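Local coordinates for protein glycosyl hydrolase (PDB 5NDX) that probably hydrolyses O-glycosidic bonds as a family 39 glycoside hydrolase and bacterial orthologue of human alpha-L-iduronidase, at residues Ala533-Glu541 against Arg552-Asp560; Glu598-Ala606 against Arg613-Ser621. The protein carries 2 engineered substitutions. All coordinates share one frame; numbering follows the deposited sequence. Where two conformers were deposited one is given.

Contact 1: Ala533-Glu541 against Arg552-Asp560; sequences AAPTGLVVE and RMLFWAAGD. Unlike the reference sequence in segment 533-541: A534 (reference Thr). With SO4 (sulfate ion), chain H.
R552 crosses V540 at an angle, its CB 4.0 Å from V540 CG1; the chain bends at chi2, which lays CD against the same methyl before the guanidinium runs on to a salt bridge with E550. M553 and E541 form an antiparallel hydrogen-bonded pair, M553 N to E541 O measuring 2.8 Å. L554 faces V540 in a non-hydrogen-bonded pair and sets CB beside L538 CD1. F555 pairs with V539 through two backbone bonds; V539 N reaches F555 O at 2.8 Å and almost straight, 176° at the hydrogen. Opposite W556 stand both G537 and L538, a beta bulge that shifts the register by one, with G537 at a positive phi that favours glycine. W556 CG lies between its backbone N and carbonyl carbon (chi1 65°), which sets the indole between P535 and L538: CD1 meets P535 CB at 3.6 Å and CE3 lies 4.1 Å from L538 CD1. A557 resumes the ladder with T536, whose OG1 sits 3.6 Å from A557 CB; a water joins that hydroxyl to A558 O. G559 CA makes a CA-H...O contact with A534 O at 3.0 Å, in a place where a beta-carbon would clash; a second water ties G559 N to A533 O. D560 OD2 flanks A533 CB at 3.5 Å, and OD1 bonds S562 N. In this hairpin, V540, L538, L554 and W556 face strands 566-572 and 601-607, whereas M553 and F555 pack on helix 36-45, E541 pairs with R39, and strand 590-594 extends the sheet beyond 552-557.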
loop_
_atom_site.group_PDB
_atom_site.type_symbol
_atom_site.label_atom_id
_atom_site.label_comp_id
_atom_site.label_asym_id
_atom_site.label_seq_id
_atom_site.Cartn_x
_atom_site.Cartn_y
_atom_site.Cartn_z
ATOM N N ALA A 533 -16.163 2.848 -19.354
ATOM C CA ALA A 533 -15.455 1.880 -20.133
ATOM C C ALA A 533 -15.467 0.498 -19.452
ATOM O O ALA A 533 -15.401 0.347 -18.223
ATOM C CB ALA A 533 -14.029 2.347 -20.348
ATOM N N ALA A 534 -15.586 -0.517 -20.283
ATOM C CA ALA A 534 -15.588 -1.877 -19.817
ATOM C C ALA A 534 -14.233 -2.252 -19.204
ATOM O O ALA A 534 -13.197 -1.691 -19.563
ATOM C CB ALA A 534 -15.975 -2.818 -20.946
ATOM N N PRO A 535 -14.243 -3.137 -18.211
ATOM C CA PRO A 535 -12.950 -3.604 -17.690
ATOM C C PRO A 535 -12.200 -4.464 -18.720
ATOM O O PRO A 535 -12.811 -4.935 -19.653
ATOM C CB PRO A 535 -13.329 -4.476 -16.487
ATOM C CG PRO A 535 -14.792 -4.452 -16.393
ATOM C CD PRO A 535 -15.392 -3.782 -17.576
ATOM N N THR A 536 -10.928 -4.736 -18.481
ATOM C CA THR A 536 -10.100 -5.505 -19.387
ATOM C C THR A 536 -9.215 -6.502 -18.684
ATOM O O THR A 536 -8.935 -6.362 -17.483
ATOM C CB THR A 536 -9.197 -4.594 -20.230
ATOM O OG1 THR A 536 -8.224 -3.942 -19.410
ATOM C CG2 THR A 536 -10.021 -3.535 -20.971
ATOM N N GLY A 537 -8.734 -7.489 -19.434
ATOM C CA GLY A 537 -7.630 -8.341 -18.934
ATOM C C GLY A 537 -8.040 -9.257 -17.769
ATOM O O GLY A 537 -7.296 -9.413 -16.826
ATOM N N LEU A 538 -9.218 -9.867 -17.842
ATOM C CA LEU A 538 -9.697 -10.697 -16.755
ATOM C C LEU A 538 -8.914 -11.981 -16.673
ATOM O O LEU A 538 -8.931 -12.711 -17.636
ATOM C CB LEU A 538 -11.150 -11.072 -16.950
ATOM C CG LEU A 538 -11.765 -12.027 -15.917
ATOM C CD1 LEU A 538 -11.693 -11.431 -14.522
ATOM C CD2 LEU A 538 -13.212 -12.305 -16.257
ATOM N N VAL A 539 -8.279 -12.258 -15.523
ATOM C CA VAL A 539 -7.543 -13.509 -15.204
ATOM C C VAL A 539 -8.307 -14.239 -14.067
ATOM O O VAL A 539 -8.746 -13.594 -13.094
ATOM C CB VAL A 539 -6.090 -13.166 -14.727
ATOM C CG1 VAL A 539 -5.250 -14.411 -14.384
ATOM C CG2 VAL A 539 -5.341 -12.351 -15.775
ATOM N N VAL A 540 -8.473 -15.559 -14.177
ATOM C CA VAL A 540 -9.194 -16.372 -13.213
ATOM C C VAL A 540 -8.267 -17.473 -12.771
ATOM O O VAL A 540 -7.671 -18.140 -13.607
ATOM C CB VAL A 540 -10.438 -17.020 -13.800
ATOM C CG1 VAL A 540 -11.161 -17.836 -12.722
ATOM C CG2 VAL A 540 -11.347 -15.953 -14.377
ATOM N N GLU A 541 -8.076 -17.647 -11.469
ATOM C CA GLU A 541 -7.256 -18.743 -10.977
ATOM C C GLU A 541 -7.904 -19.487 -9.868
ATOM O O GLU A 541 -8.560 -18.887 -8.995
ATOM C CB GLU A 541 -5.971 -18.235 -10.425
ATOM C CG GLU A 541 -5.094 -17.675 -11.485
ATOM C CD GLU A 541 -3.918 -17.034 -10.863
ATOM O OE1 GLU A 541 -3.433 -17.592 -9.863
ATOM O OE2 GLU A 541 -3.506 -15.964 -11.356
ATOM N N ARG A 552 -12.226 -19.339 -6.727
ATOM C CA ARG A 552 -11.597 -18.671 -7.892
ATOM C C ARG A 552 -11.260 -17.224 -7.578
ATOM O O ARG A 552 -12.134 -16.473 -7.198
ATOM C CB ARG A 552 -12.563 -18.707 -9.064
ATOM C CG ARG A 552 -12.996 -20.118 -9.489
ATOM C CD ARG A 552 -11.841 -20.925 -10.088
ATOM N NE ARG A 552 -12.263 -22.287 -10.475
ATOM C CZ ARG A 552 -12.318 -23.356 -9.671
ATOM N NH1 ARG A 552 -11.965 -23.314 -8.390
ATOM N NH2 ARG A 552 -12.732 -24.499 -10.155
ATOM N N MET A 553 -10.007 -16.840 -7.722
ATOM C CA MET A 553 -9.590 -15.474 -7.615
ATOM C C MET A 553 -9.630 -14.835 -8.996
ATOM O O MET A 553 -9.016 -15.370 -9.923
ATOM C CB MET A 553 -8.178 -15.398 -7.072
ATOM C CG MET A 553 -7.692 -13.994 -6.808
ATOM S SD MET A 553 -8.688 -13.315 -5.443
ATOM C CE MET A 553 -8.376 -11.584 -5.675
ATOM N N LEU A 554 -10.341 -13.709 -9.105
ATOM C CA LEU A 554 -10.425 -12.903 -10.315
ATOM C C LEU A 554 -9.574 -11.646 -10.138
ATOM O O LEU A 554 -9.572 -11.014 -9.038
ATOM C CB LEU A 554 -11.872 -12.503 -10.591
ATOM C CG LEU A 554 -12.844 -13.506 -11.204
ATOM C CD1 LEU A 554 -12.979 -14.732 -10.324
ATOM C CD2 LEU A 554 -14.231 -12.899 -11.423
ATOM N N PHE A 555 -8.882 -11.264 -11.202
ATOM C CA PHE A 555 -8.043 -10.051 -11.267
ATOM C C PHE A 555 -8.280 -9.447 -12.648
ATOM O O PHE A 555 -8.371 -10.185 -13.609
ATOM C CB PHE A 555 -6.566 -10.428 -11.100
ATOM C CG PHE A 555 -5.619 -9.266 -11.188
ATOM C CD1 PHE A 555 -5.668 -8.216 -10.232
ATOM C CD2 PHE A 555 -4.610 -9.222 -12.194
ATOM C CE1 PHE A 555 -4.733 -7.160 -10.264
ATOM C CE2 PHE A 555 -3.697 -8.150 -12.258
ATOM C CZ PHE A 555 -3.753 -7.112 -11.283
ATOM N N TRP A 556 -8.392 -8.124 -12.735
ATOM C CA TRP A 556 -8.650 -7.436 -13.985
ATOM C C TRP A 556 -8.081 -6.042 -13.910
ATOM O O TRP A 556 -7.436 -5.703 -12.920
ATOM C CB TRP A 556 -10.146 -7.454 -14.322
ATOM C CG TRP A 556 -11.040 -6.737 -13.416
ATOM C CD1 TRP A 556 -11.466 -5.462 -13.524
ATOM C CD2 TRP A 556 -11.698 -7.290 -12.279
ATOM N NE1 TRP A 556 -12.338 -5.172 -12.513
ATOM C CE2 TRP A 556 -12.500 -6.277 -11.732
ATOM C CE3 TRP A 556 -11.656 -8.537 -11.649
ATOM C CZ2 TRP A 556 -13.249 -6.454 -10.567
ATOM C CZ3 TRP A 556 -12.464 -8.740 -10.508
ATOM C CH2 TRP A 556 -13.240 -7.681 -9.984
ATOM N N ALA A 557 -8.295 -5.232 -14.938
ATOM C CA ALA A 557 -7.820 -3.857 -14.986
ATOM C C ALA A 557 -9.005 -2.980 -15.295
ATOM O O ALA A 557 -9.950 -3.428 -15.932
ATOM C CB ALA A 557 -6.731 -3.712 -16.101
ATOM N N ALA A 558 -8.972 -1.739 -14.824
ATOM C CA ALA A 558 -9.977 -0.727 -15.158
ATOM C C ALA A 558 -9.872 -0.394 -16.669
ATOM O O ALA A 558 -8.781 -0.398 -17.215
ATOM C CB ALA A 558 -9.735 0.569 -14.324
ATOM N N GLY A 559 -11.000 -0.118 -17.308
ATOM C CA GLY A 559 -11.043 0.231 -18.712
ATOM C C GLY A 559 -10.464 1.607 -18.937
ATOM O O GLY A 559 -9.951 1.904 -20.021
ATOM N N ASP A 560 -10.566 2.477 -17.931
ATOM C CA ASP A 560 -9.898 3.767 -18.006
ATOM C C ASP A 560 -9.646 4.317 -16.625
ATOM O O ASP A 560 -9.786 3.588 -15.648
ATOM C CB ASP A 560 -10.693 4.726 -18.907
ATOM C CG ASP A 560 -12.007 5.089 -18.340
ATOM O OD1 ASP A 560 -12.228 5.036 -17.095
ATOM O OD2 ASP A 560 -12.853 5.454 -19.144
HETATM S S SO4 H . -15.489 0.479 -23.800
HETATM O O1 SO4 H . -16.203 1.753 -23.538
HETATM O O2 SO4 H . -15.424 0.260 -25.265
HETATM O O3 SO4 H . -14.114 0.586 -23.257
HETATM O O4 SO4 H . -16.210 -0.662 -23.191
HETATM O O HOH W 1 -13.565 -0.310 -16.191
HETATM O O HOH W 2 -7.676 -1.512 -19.393
#

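Contact 2: Glu598-Ala606 against Arg613-Ser621; sequences EGVRYAVCA and RSELCLSRS. Engineered in segment 598-606: E598 (natural residue Gln). Unlike the reference sequence in segment 613-621: L618 (reference Val), S619 (reference Phe). With SO4 (sulfate ion), chain G.
Two like charges come close here: the guanidinium planes of R601 and R620 are nearly parallel, 15° apart, though the groups meet obliquely, with R601 NH1 3.1 Å from R620 NH1, a donor-to-donor approach and not a bond. R601 leaves the strand with CG anti to the backbone N (chi1 -166°) and stays extended to NE, which carries its guanidinium past S619 CB to R620, whose CA lies over the rim of one of its faces; R620 folds back to it by bends at chi2 and chi3. With an alanine at R601, S619 CB would probably lose its cover and the R620 chain would be likely to turn more freely. Alongside, R620 O bonds Y602 N and lies at the edge of the Y602 ring, 3.5 Å from Y602 CB; V600 CG2 lies over the rim of one ring face, and the hydroxyl goes to H593. The backbone ladder continues through V604 N to L618 O at 2.8 Å. These are the last two strands of a seven-stranded sandwich, three strands against four, consistent with the fibronectin type III-like domain of the human enzyme; 601-607 lies next to 566-572, and 618-620 closes the sheet. Beyond the ladder C605 and C617 are joined by a disulfide, SG to SG 2.1 Å with chi3 114°, and R613 CD packs 3.7 Å from C605 CB. S614 N gives to A606 O at 2.7 Å. Its OG takes A606 N at 3.0 Å and itself donates to L616 O.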
loop_
_atom_site.group_PDB
_atom_site.type_symbol
_atom_site.label_atom_id
_atom_site.label_comp_id
_atom_site.label_asym_id
_atom_site.label_seq_id
_atom_site.Cartn_x
_atom_site.Cartn_y
_atom_site.Cartn_z
ATOM N N GLU A 598 -20.670 -25.708 -11.754
ATOM C CA GLU A 598 -20.025 -26.409 -12.858
ATOM C C GLU A 598 -20.167 -25.641 -14.169
ATOM O O GLU A 598 -21.172 -24.966 -14.387
ATOM C CB GLU A 598 -20.575 -27.827 -13.001
ATOM C CG GLU A 598 -20.054 -28.778 -11.931
ATOM C CD GLU A 598 -20.217 -30.245 -12.314
ATOM O OE1 GLU A 598 -19.873 -30.639 -13.464
ATOM O OE2 GLU A 598 -20.687 -31.014 -11.448
ATOM N N GLY A 599 -19.143 -25.753 -15.018
ATOM C CA GLY A 599 -19.042 -25.000 -16.279
ATOM C C GLY A 599 -19.239 -23.506 -16.037
ATOM O O GLY A 599 -20.099 -22.861 -16.683
ATOM N N VAL A 600 -18.503 -22.986 -15.042
ATOM C CA VAL A 600 -18.665 -21.580 -14.607
ATOM C C VAL A 600 -18.075 -20.644 -15.672
ATOM O O VAL A 600 -16.978 -20.850 -16.145
ATOM C CB VAL A 600 -18.014 -21.291 -13.230
ATOM C CG1 VAL A 600 -16.507 -21.537 -13.244
ATOM C CG2 VAL A 600 -18.328 -19.867 -12.763
ATOM N N ARG A 601 -18.828 -19.632 -16.045
ATOM C CA ARG A 601 -18.274 -18.506 -16.779
ATOM C C ARG A 601 -18.459 -17.215 -15.939
ATOM O O ARG A 601 -19.566 -16.935 -15.448
ATOM C CB ARG A 601 -18.966 -18.392 -18.141
ATOM C CG ARG A 601 -18.254 -17.487 -19.126
ATOM C CD ARG A 601 -18.751 -17.655 -20.574
ATOM N NE ARG A 601 -17.888 -16.889 -21.494
ATOM C CZ ARG A 601 -16.698 -17.288 -21.978
ATOM N NH1 ARG A 601 -16.193 -18.489 -21.688
ATOM N NH2 ARG A 601 -16.002 -16.487 -22.790
ATOM N N TYR A 602 -17.375 -16.440 -15.821
ATOM C CA TYR A 602 -17.325 -15.179 -15.077
ATOM C C TYR A 602 -17.486 -14.008 -16.028
ATOM O O TYR A 602 -17.087 -14.098 -17.167
ATOM C CB TYR A 602 -16.004 -15.075 -14.310
ATOM C CG TYR A 602 -15.954 -15.994 -13.115
ATOM C CD1 TYR A 602 -16.725 -15.730 -11.974
ATOM C CD2 TYR A 602 -15.164 -17.133 -13.126
ATOM C CE1 TYR A 602 -16.697 -16.571 -10.871
ATOM C CE2 TYR A 602 -15.107 -17.980 -12.021
ATOM C CZ TYR A 602 -15.890 -17.699 -10.916
ATOM O OH TYR A 602 -15.848 -18.545 -9.872
ATOM N N ALA A 603 -18.139 -12.952 -15.568
ATOM C CA ALA A 603 -18.201 -11.657 -16.259
ATOM C C ALA A 603 -17.988 -10.527 -15.216
ATOM O O ALA A 603 -18.419 -10.669 -14.068
ATOM C CB ALA A 603 -19.547 -11.472 -16.950
ATOM N N VAL A 604 -17.266 -9.472 -15.593
ATOM C CA VAL A 604 -17.083 -8.303 -14.754
ATOM C C VAL A 604 -17.628 -7.082 -15.497
ATOM O O VAL A 604 -17.291 -6.902 -16.670
ATOM C CB VAL A 604 -15.598 -8.135 -14.368
ATOM C CG1 VAL A 604 -15.433 -6.923 -13.486
ATOM C CG2 VAL A 604 -15.115 -9.350 -13.601
ATOM N N CYS A 605 -18.495 -6.297 -14.834
ATOM C CA CYS A 605 -19.081 -5.064 -15.357
ATOM C C CYS A 605 -18.571 -3.890 -14.547
ATOM O O CYS A 605 -18.397 -4.016 -13.345
ATOM C CB CYS A 605 -20.619 -5.119 -15.242
ATOM S SG CYS A 605 -21.265 -6.649 -16.033
ATOM N N ALA A 606 -18.350 -2.747 -15.185
ATOM C CA ALA A 606 -18.108 -1.508 -14.481
ATOM C C ALA A 606 -19.424 -0.770 -14.367
ATOM O O ALA A 606 -20.282 -0.923 -15.246
ATOM C CB ALA A 606 -17.060 -0.664 -15.168
ATOM N N ARG A 613 -24.126 0.891 -16.389
ATOM C CA ARG A 613 -23.257 -0.257 -16.605
ATOM C C ARG A 613 -22.422 -0.079 -17.836
ATOM O O ARG A 613 -22.890 0.467 -18.809
ATOM C CB ARG A 613 -24.064 -1.544 -16.756
ATOM C CG ARG A 613 -23.212 -2.760 -16.427
ATOM C CD ARG A 613 -23.879 -4.138 -16.601
ATOM N NE ARG A 613 -24.530 -4.479 -17.873
ATOM C CZ ARG A 613 -24.003 -4.449 -19.094
ATOM N NH1 ARG A 613 -22.783 -4.004 -19.317
ATOM N NH2 ARG A 613 -24.734 -4.828 -20.130
ATOM N N SER A 614 -21.182 -0.547 -17.810
ATOM C CA SER A 614 -20.346 -0.540 -19.019
ATOM C C SER A 614 -21.098 -1.415 -20.008
ATOM O O SER A 614 -21.473 -2.531 -19.645
ATOM C CB SER A 614 -18.947 -1.099 -18.779
ATOM O OG SER A 614 -18.991 -2.330 -18.089
ATOM N N GLU A 615 -21.398 -0.852 -21.193
ATOM C CA GLU A 615 -22.149 -1.534 -22.301
ATOM C C GLU A 615 -21.632 -2.961 -22.627
ATOM O O GLU A 615 -22.390 -3.868 -22.965
ATOM C CB GLU A 615 -22.113 -0.666 -23.571
ATOM C CG GLU A 615 -23.205 0.399 -23.607
ATOM C CD GLU A 615 -22.918 1.515 -24.604
ATOM O OE1 GLU A 615 -23.573 2.576 -24.505
ATOM O OE2 GLU A 615 -22.035 1.342 -25.479
ATOM N N LEU A 616 -20.328 -3.115 -22.480
ATOM C CA LEU A 616 -19.648 -4.368 -22.546
ATOM C C LEU A 616 -19.336 -4.778 -21.068
ATOM O O LEU A 616 -18.839 -3.969 -20.281
ATOM C CB LEU A 616 -18.371 -4.091 -23.355
ATOM C CG LEU A 616 -17.336 -4.971 -24.110
ATOM C CD1 LEU A 616 -16.840 -4.106 -25.266
ATOM C CD2 LEU A 616 -16.108 -5.507 -23.330
ATOM N N CYS A 617 -19.638 -6.027 -20.741
ATOM C CA CYS A 617 -18.976 -6.749 -19.684
ATOM C C CYS A 617 -17.734 -7.484 -20.226
ATOM O O CYS A 617 -17.575 -7.598 -21.419
ATOM C CB CYS A 617 -20.001 -7.614 -18.923
ATOM S SG CYS A 617 -21.202 -6.437 -18.138
ATOM N N LEU A 618 -16.797 -7.802 -19.341
ATOM C CA LEU A 618 -15.567 -8.520 -19.658
ATOM C C LEU A 618 -15.768 -9.948 -19.189
ATOM O O LEU A 618 -16.026 -10.157 -18.010
ATOM C CB LEU A 618 -14.382 -7.892 -18.912
ATOM C CG LEU A 618 -12.996 -8.135 -19.484
ATOM C CD1 LEU A 618 -12.645 -9.579 -19.513
ATOM C CD2 LEU A 618 -13.027 -7.663 -20.903
ATOM N N SER A 619 -15.638 -10.909 -20.090
ATOM C CA SER A 619 -15.806 -12.338 -19.807
ATOM C C SER A 619 -14.501 -13.119 -19.782
ATOM O O SER A 619 -13.477 -12.643 -20.287
ATOM C CB SER A 619 -16.706 -12.998 -20.858
ATOM O OG SER A 619 -18.049 -12.570 -20.681
ATOM N N ARG A 620 -14.571 -14.272 -19.102
ATOM C CA ARG A 620 -13.695 -15.462 -19.264
ATOM C C ARG A 620 -13.826 -16.472 -18.077
ATOM O O ARG A 620 -14.837 -16.440 -17.371
ATOM C CB ARG A 620 -12.227 -15.125 -19.647
ATOM C CG ARG A 620 -12.037 -15.093 -21.172
ATOM C CD ARG A 620 -11.987 -16.475 -21.835
ATOM N NE ARG A 620 -12.882 -17.460 -21.203
ATOM C CZ ARG A 620 -12.662 -18.776 -21.103
ATOM N NH1 ARG A 620 -13.542 -19.535 -20.451
ATOM N NH2 ARG A 620 -11.596 -19.356 -21.654
ATOM N N SER A 621 -12.888 -17.425 -17.940
ATOM C CA SER A 621 -12.776 -18.328 -16.748
ATOM C C SER A 621 -11.448 -19.089 -16.803
ATOM O O SER A 621 -10.471 -18.568 -17.346
ATOM C CB SER A 621 -13.957 -19.318 -16.608
ATOM O OG SER A 621 -13.834 -20.103 -15.424
HETATM S S SO4 G . -28.234 -2.852 -16.156
HETATM O O1 SO4 G . -29.670 -2.484 -16.255
HETATM O O2 SO4 G . -27.437 -1.641 -15.862
HETATM O O3 SO4 G . -28.055 -3.845 -15.072
HETATM O O4 SO4 G . -27.777 -3.439 -17.438
#

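How the contacts relate
Both contacts are antiparallel strand pairs from opposite sheets of the same C-terminal sandwich, their centres about 9 Å apart, and they meet in its core. There Y602 of contact 2 lies on R552, L554 and V540 of contact 1, and V604 packs on P535, L538 and W556. The second strand of contact 1 is largely apolar on both sides, and its M553 and F555 face packs on helix 36-45 of the TIM barrel. Contact 2 lies farther from the centre of the chain, about 28 Å against 20 Å, and its outer parts are polar and charged, with a covalent cross-link instead of a bulge. Each has a sulfate at its loop end, and both lie away from the ligand pockets.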